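Local coordinates for oxysterol-binding protein homolog 3 (PDB 4IC4), which carries lipids in a hydrophobic pocket and moves them directionally between membranes through the cytosol, in transport coupled to phosphoinositides, at residues Lys342-Leu345 against Glu346-Arg350; Met61-Thr64 against Ser65-Pro68. One frame throughout, in Å; residues are numbered along the deposited sequence.

Interaction 1 of 2, residues Lys342-Leu345 against Glu346-Arg350; sequences KLKL and EQLQR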
ATOM      1  N   LYS A 342     -22.013   1.036  -1.678  1.00 11.57           N
ATOM      2  CA  LYS A 342     -21.142   1.014  -0.507  1.00 13.56           C
ATOM      3  C   LYS A 342     -21.956   0.576   0.707  1.00 13.40           C
ATOM      4  O   LYS A 342     -21.560  -0.324   1.448  1.00 12.28           O
ATOM      5  CB  LYS A 342     -20.528   2.399  -0.270  1.00 13.14           C
ATOM      6  CG  LYS A 342     -19.542   2.443   0.891  1.00 16.11           C
ATOM      7  CD  LYS A 342     -18.842   3.790   0.986  1.00 16.45           C
ATOM      8  CE  LYS A 342     -17.902   3.826   2.183  1.00 19.51           C
ATOM      9  NZ  LYS A 342     -17.210   5.138   2.308  1.00 21.12           N
ATOM     10  N   LEU A 343     -23.111   1.204   0.895  1.00 13.21           N
ATOM     11  CA  LEU A 343     -23.983   0.862   2.013  1.00 14.51           C
ATOM     12  C   LEU A 343     -24.442  -0.591   1.931  1.00 13.06           C
ATOM     13  O   LEU A 343     -24.510  -1.288   2.944  1.00 13.29           O
ATOM     14  CB  LEU A 343     -25.198   1.790   2.030  1.00 17.30           C
ATOM     15  CG  LEU A 343     -24.887   3.270   2.263  1.00 20.91           C
ATOM     16  CD1 LEU A 343     -26.155   4.094   2.112  1.00 22.16           C
ATOM     17  CD2 LEU A 343     -24.285   3.458   3.650  1.00 21.05           C
ATOM     18  N   LYS A 344     -24.752  -1.047   0.722  1.00 12.21           N
ATOM     19  CA  LYS A 344     -25.204  -2.416   0.518  1.00 12.69           C
ATOM     20  C   LYS A 344     -24.136  -3.444   0.891  1.00 10.79           C
ATOM     21  O   LYS A 344     -24.421  -4.412   1.591  1.00 12.27           O
ATOM     22  CB  LYS A 344     -25.635  -2.620  -0.936  1.00 13.82           C
ATOM     23  CG  LYS A 344     -25.961  -4.067  -1.303  1.00 16.17           C
ATOM     24  CD  LYS A 344     -27.061  -4.653  -0.423  1.00 19.32           C
ATOM     25  CE  LYS A 344     -28.401  -3.984  -0.672  1.00 19.77           C
ATOM     26  NZ  LYS A 344     -29.475  -4.598   0.160  1.00 22.99           N
ATOM     27  N   LEU A 345     -22.910  -3.239   0.424  1.00 11.10           N
ATOM     28  CA  LEU A 345     -21.835  -4.174   0.741  1.00 11.49           C
ATOM     29  C   LEU A 345     -21.576  -4.230   2.244  1.00 11.64           C
ATOM     30  O   LEU A 345     -21.355  -5.303   2.803  1.00 12.62           O
ATOM     31  CB  LEU A 345     -20.549  -3.785   0.009  1.00 10.07           C
ATOM     32  CG  LEU A 345     -20.278  -4.446  -1.345  1.00 11.50           C
ATOM     33  CD1 LEU A 345     -21.383  -4.109  -2.331  1.00 15.93           C
ATOM     34  CD2 LEU A 345     -18.921  -3.982  -1.861  1.00 12.69           C
ATOM     35  N   GLU A 346     -21.600  -3.073   2.897  1.00 13.16           N
ATOM     36  CA  GLU A 346     -21.369  -3.021   4.335  1.00 15.41           C
ATOM     37  C   GLU A 346     -22.480  -3.750   5.080  1.00 14.10           C
ATOM     38  O   GLU A 346     -22.229  -4.484   6.038  1.00 12.93           O
ATOM     39  CB  GLU A 346     -21.295  -1.566   4.806  1.00 18.39           C
ATOM     40  CG  GLU A 346     -19.926  -1.143   5.314  1.00 26.95           C
ATOM     41  CD  GLU A 346     -18.845  -1.263   4.262  1.00 29.37           C
ATOM     42  OE1 GLU A 346     -18.970  -0.613   3.202  1.00 32.31           O
ATOM     43  OE2 GLU A 346     -17.866  -2.005   4.495  1.00 29.95           O
ATOM     44  N   GLN A 347     -23.709  -3.553   4.616  1.00 13.86           N
ATOM     45  CA  GLN A 347     -24.877  -4.172   5.223  1.00 14.49           C
ATOM     46  C   GLN A 347     -24.846  -5.696   5.068  1.00 12.62           C
ATOM     47  O   GLN A 347     -25.152  -6.430   6.007  1.00 12.98           O
ATOM     48  CB  GLN A 347     -26.143  -3.590   4.583  1.00 17.77           C
ATOM     49  CG  GLN A 347     -27.385  -3.652   5.445  1.00 25.78           C
ATOM     50  CD  GLN A 347     -27.892  -5.058   5.644  1.00 28.62           C
ATOM     51  OE1 GLN A 347     -28.211  -5.757   4.681  1.00 32.06           O
ATOM     52  NE2 GLN A 347     -27.977  -5.482   6.899  1.00 30.74           N
ATOM     53  N   LEU A 348     -24.476  -6.179   3.886  1.00 11.65           N
ATOM     54  CA  LEU A 348     -24.420  -7.620   3.665  1.00 11.63           C
ATOM     55  C   LEU A 348     -23.381  -8.253   4.581  1.00 11.44           C
ATOM     56  O   LEU A 348     -23.592  -9.332   5.132  1.00 11.53           O
ATOM     57  CB  LEU A 348     -24.072  -7.931   2.204  1.00 12.17           C
ATOM     58  CG  LEU A 348     -25.132  -7.561   1.166  1.00 14.18           C
ATOM     59  CD1 LEU A 348     -24.607  -7.914  -0.216  1.00 14.75           C
ATOM     60  CD2 LEU A 348     -26.433  -8.305   1.448  1.00 16.86           C
ATOM     61  N   GLN A 349     -22.249  -7.579   4.737  1.00 10.92           N
ATOM     62  CA  GLN A 349     -21.195  -8.091   5.600  1.00 11.03           C
ATOM     63  C   GLN A 349     -21.637  -8.116   7.063  1.00 11.21           C
ATOM     64  O   GLN A 349     -21.346  -9.071   7.785  1.00 11.11           O
ATOM     65  CB  GLN A 349     -19.940  -7.244   5.445  1.00 12.12           C
ATOM     66  CG  GLN A 349     -18.837  -7.604   6.409  1.00 12.21           C
ATOM     67  CD  GLN A 349     -17.541  -6.944   6.037  1.00 12.72           C
ATOM     68  OE1 GLN A 349     -16.668  -7.568   5.438  1.00 13.11           O
ATOM     69  NE2 GLN A 349     -17.414  -5.666   6.363  1.00 12.88           N
ATOM     70  N   ARG A 350     -22.327  -7.067   7.494  1.00 12.53           N
ATOM     71  CA  ARG A 350     -22.807  -7.005   8.867  1.00 12.56           C
ATOM     72  C   ARG A 350     -23.797  -8.141   9.131  1.00 13.28           C
ATOM     73  O   ARG A 350     -23.770  -8.759  10.198  1.00 11.72           O
ATOM     74  CB  ARG A 350     -23.483  -5.663   9.146  1.00 14.23           C
ATOM     75  CG  ARG A 350     -24.104  -5.593  10.533  1.00 19.63           C
ATOM     76  CD  ARG A 350     -23.437  -4.554  11.411  1.00 27.56           C
ATOM     77  NE  ARG A 350     -24.121  -3.265  11.344  1.00 30.53           N
ATOM     78  CZ  ARG A 350     -25.336  -3.035  11.838  1.00 33.60           C
ATOM     79  NH1 ARG A 350     -26.011  -4.007  12.440  1.00 33.87           N
ATOM     80  NH2 ARG A 350     -25.873  -1.825  11.738  1.00 33.75           N
TER

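Interaction 2 of 2, residues Met61-Thr64 against Ser65-Pro68; sequences MPVT and SNEP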
ATOM      1  N   MET A  61     -18.487   6.697   6.534  1.00 31.62           N
ATOM      2  CA  MET A  61     -18.102   7.832   5.710  1.00 28.41           C
ATOM      3  C   MET A  61     -18.801   7.798   4.361  1.00 25.13           C
ATOM      4  O   MET A  61     -19.037   6.731   3.800  1.00 22.71           O
ATOM      5  CB  MET A  61     -16.589   7.819   5.482  1.00 30.91           C
ATOM      6  CG  MET A  61     -15.756   7.816   6.749  1.00 34.49           C
ATOM      7  SD  MET A  61     -15.713   9.422   7.551  1.00 39.03           S
ATOM      8  CE  MET A  61     -14.167  10.065   6.906  1.00 36.02           C
ATOM      9  N   PRO A  62     -19.146   8.975   3.821  1.00 22.04           N
ATOM     10  CA  PRO A  62     -19.812   8.995   2.519  1.00 20.85           C
ATOM     11  C   PRO A  62     -18.799   8.517   1.488  1.00 19.23           C
ATOM     12  O   PRO A  62     -17.589   8.658   1.689  1.00 19.15           O
ATOM     13  CB  PRO A  62     -20.179  10.467   2.347  1.00 22.03           C
ATOM     14  CG  PRO A  62     -19.069  11.164   3.061  1.00 23.48           C
ATOM     15  CD  PRO A  62     -18.918  10.341   4.318  1.00 23.60           C
ATOM     16  N   VAL A  63     -19.281   7.950   0.390  1.00 18.47           N
ATOM     17  CA  VAL A  63     -18.388   7.447  -0.646  1.00 17.70           C
ATOM     18  C   VAL A  63     -17.516   8.559  -1.238  1.00 17.68           C
ATOM     19  O   VAL A  63     -16.461   8.295  -1.813  1.00 16.92           O
ATOM     20  CB  VAL A  63     -19.188   6.755  -1.776  1.00 17.89           C
ATOM     21  CG1 VAL A  63     -19.950   7.786  -2.593  1.00 17.77           C
ATOM     22  CG2 VAL A  63     -18.252   5.944  -2.653  1.00 18.06           C
ATOM     23  N   THR A  64     -17.949   9.807  -1.082  1.00 14.78           N
ATOM     24  CA  THR A  64     -17.195  10.938  -1.609  1.00 15.91           C
ATOM     25  C   THR A  64     -15.902  11.190  -0.833  1.00 14.63           C
ATOM     26  O   THR A  64     -15.035  11.942  -1.287  1.00 15.73           O
ATOM     27  CB  THR A  64     -18.049  12.217  -1.601  1.00 14.60           C
ATOM     28  OG1 THR A  64     -18.623  12.394  -0.301  1.00 15.46           O
ATOM     29  CG2 THR A  64     -19.152  12.123  -2.647  1.00 15.03           C
ATOM     30  N   SER A  65     -15.775  10.561   0.334  1.00 14.23           N
ATOM     31  CA  SER A  65     -14.573  10.696   1.153  1.00 13.81           C
ATOM     32  C   SER A  65     -13.508   9.713   0.673  1.00 13.41           C
ATOM     33  O   SER A  65     -12.380   9.721   1.164  1.00 12.51           O
ATOM     34  CB  SER A  65     -14.880  10.394   2.621  1.00 16.38           C
ATOM     35  OG  SER A  65     -15.825  11.301   3.161  1.00 21.85           O
ATOM     36  N   ASN A  66     -13.875   8.868  -0.283  1.00 12.92           N
ATOM     37  CA  ASN A  66     -12.957   7.861  -0.808  1.00 12.14           C
ATOM     38  C   ASN A  66     -12.328   8.210  -2.152  1.00 12.31           C
ATOM     39  O   ASN A  66     -12.754   9.140  -2.843  1.00 11.58           O
ATOM     40  CB  ASN A  66     -13.697   6.529  -0.993  1.00 14.54           C
ATOM     41  CG  ASN A  66     -14.192   5.939   0.308  1.00 16.20           C
ATOM     42  OD1 ASN A  66     -15.238   5.285   0.341  1.00 20.47           O
ATOM     43  ND2 ASN A  66     -13.446   6.144   1.380  1.00 19.32           N
ATOM     44  N   GLU A  67     -11.291   7.447  -2.492  1.00  9.79           N
ATOM     45  CA  GLU A  67     -10.630   7.523  -3.786  1.00 10.46           C
ATOM     46  C   GLU A  67     -11.029   6.153  -4.353  1.00  9.68           C
ATOM     47  O   GLU A  67     -11.321   5.229  -3.585  1.00  9.94           O
ATOM     48  CB  GLU A  67      -9.111   7.675  -3.650  1.00 11.23           C
ATOM     49  CG  GLU A  67      -8.437   6.689  -2.727  1.00 11.36           C
ATOM     50  CD  GLU A  67      -6.942   6.927  -2.625  1.00 13.26           C
ATOM     51  OE1 GLU A  67      -6.483   8.018  -3.028  1.00 14.91           O
ATOM     52  OE2 GLU A  67      -6.229   6.028  -2.135  1.00 13.75           O
ATOM     53  N   PRO A  68     -11.053   6.001  -5.684  1.00  9.88           N
ATOM     54  CA  PRO A  68     -11.450   4.731  -6.301  1.00  8.98           C
ATOM     55  C   PRO A  68     -10.564   3.488  -6.254  1.00  7.97           C
ATOM     56  O   PRO A  68     -10.330   2.855  -7.281  1.00  8.68           O
ATOM     57  CB  PRO A  68     -11.801   5.144  -7.730  1.00 10.42           C
ATOM     58  CG  PRO A  68     -10.824   6.231  -7.999  1.00 10.62           C
ATOM     59  CD  PRO A  68     -10.817   7.033  -6.710  1.00 10.15           C
TER

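Interaction 1 of 2, residues Lys342-Leu345 against Glu346-Arg350
The carboxylate of Glu346 meets Lys342 at OE1, which two atoms approach from opposite sides of the carboxylate plane. On one side lies the backbone O of Lys342, 3.1 Å from OE1; both are acceptors, so no hydrogen bond forms and the approach is probably somewhat unfavourable. On the other is Lys342 CG, 3.9 Å from OE1, because the two side chains run side by side in the same direction. With CG anti to the backbone N (chi1 -177°) and the rest of the chain extended, Lys342 carries its ammonium off to one side of the carboxylate, leaving NZ 6.1 Å from Glu346 OE1 and bonded instead to Met61 and Asn66. The amides of Gln347 and Gln349 are turned to other partners, Glu351 and the backbone N of Leu124, and only their CB atoms touch the preceding turn. Gln347 CB, for instance, rests 3.3 Å from Leu343 O.

On the outward side Lys344 bends at chi2 and chi3 (58° and 67°), bringing CD to 3.8 Å from Leu348 CG, aliphatic against aliphatic. Replacing Leu348 with a serine would probably deprive the Lys344 methylenes of this apolar partner and let the folded chain swing free. Beneath the side chains, the carbonyls of Lys342-Leu345 accept the N-H groups of Glu346-Gln349 in four successive i to i+4 alpha-helical bonds, among them Leu348 N to Lys344 O at 2.9 Å.

Residues 346-350 bind phosphatidylinositol 4-phosphate in the OSBP-related domain. Within helix 335-354, Leu345 packs on Pro325 and Asp326 of helix 325-331 and on C-terminal Trp397, while Gln349 lies against Leu123 and His146.

Interaction 2 of 2, residues Met61-Thr64 against Ser65-Pro68
Ser65 points its hydroxyl back at the ring of Pro62, with OG over one face of that ring and displaced toward two of its carbons, 3.2 Å from Pro62 CG and 3.4 Å from Pro62 CD. This follows from OG standing beside its own backbone N, anti to the carbonyl carbon (chi1 -62°). The Ser65 CB lies 3.3 Å from Pro62 O, and Met61 CB also approaches Ser65 CB, at 4.2 Å. Asn66 folds back in the same sense, CG beside its backbone N, toward Val63: its CB is 3.4 Å from Val63 O, and its OD1 comes to 3.9 Å from Val63 CA. The Asn66 amide is held at both ends, ND2 by Lys118 O and OD1 by Lys342, which fixes which way round it sits.

Two i to i+3 bonds draw the chain into a short 3-10 turn and bring these groups together, Ser65 N to Pro62 O at 3.0 Å and Asn66 N to Val63 O at 3.1 Å. Both donors stand well above the plane of the carbonyl they address, by 50° and 60°, consistent with the tight winding of a 3-10 turn. Met61 belongs to the phosphatidylinositol 4-phosphate site, and the turn follows directly on that binding loop.

From here the chain passes into the next strand: Ser65, just before strand 66-67, and Glu67 within it bond through their backbones to Lys118 of strand 118-120. Phe47 of helix 44-50 touches Met61, Pro62 and Ser65, and Tyr330 of helix 325-331 packs against Val63 and Pro68.

Both interactions are local contacts beside the same lipid site, one within a continuous alpha-helix, the other in a single 3-10 turn. Interaction 1 lies farther from the middle of the chain and pairs a solvent-facing side with a buried one. Interaction 2 is more enclosed: Val63, Ser65 and Asn66 are buried between helix 44-50, helix 325-331 and strand 118-120. Charged and aliphatic chains dominate the first, small polar groups and a proline the second. They touch through Lys342 NZ, 2.8 Å from both Asn66 OD1 and Met61 O, so that one ammonium ties helix 335-354 to the segment leading into strand 66-67.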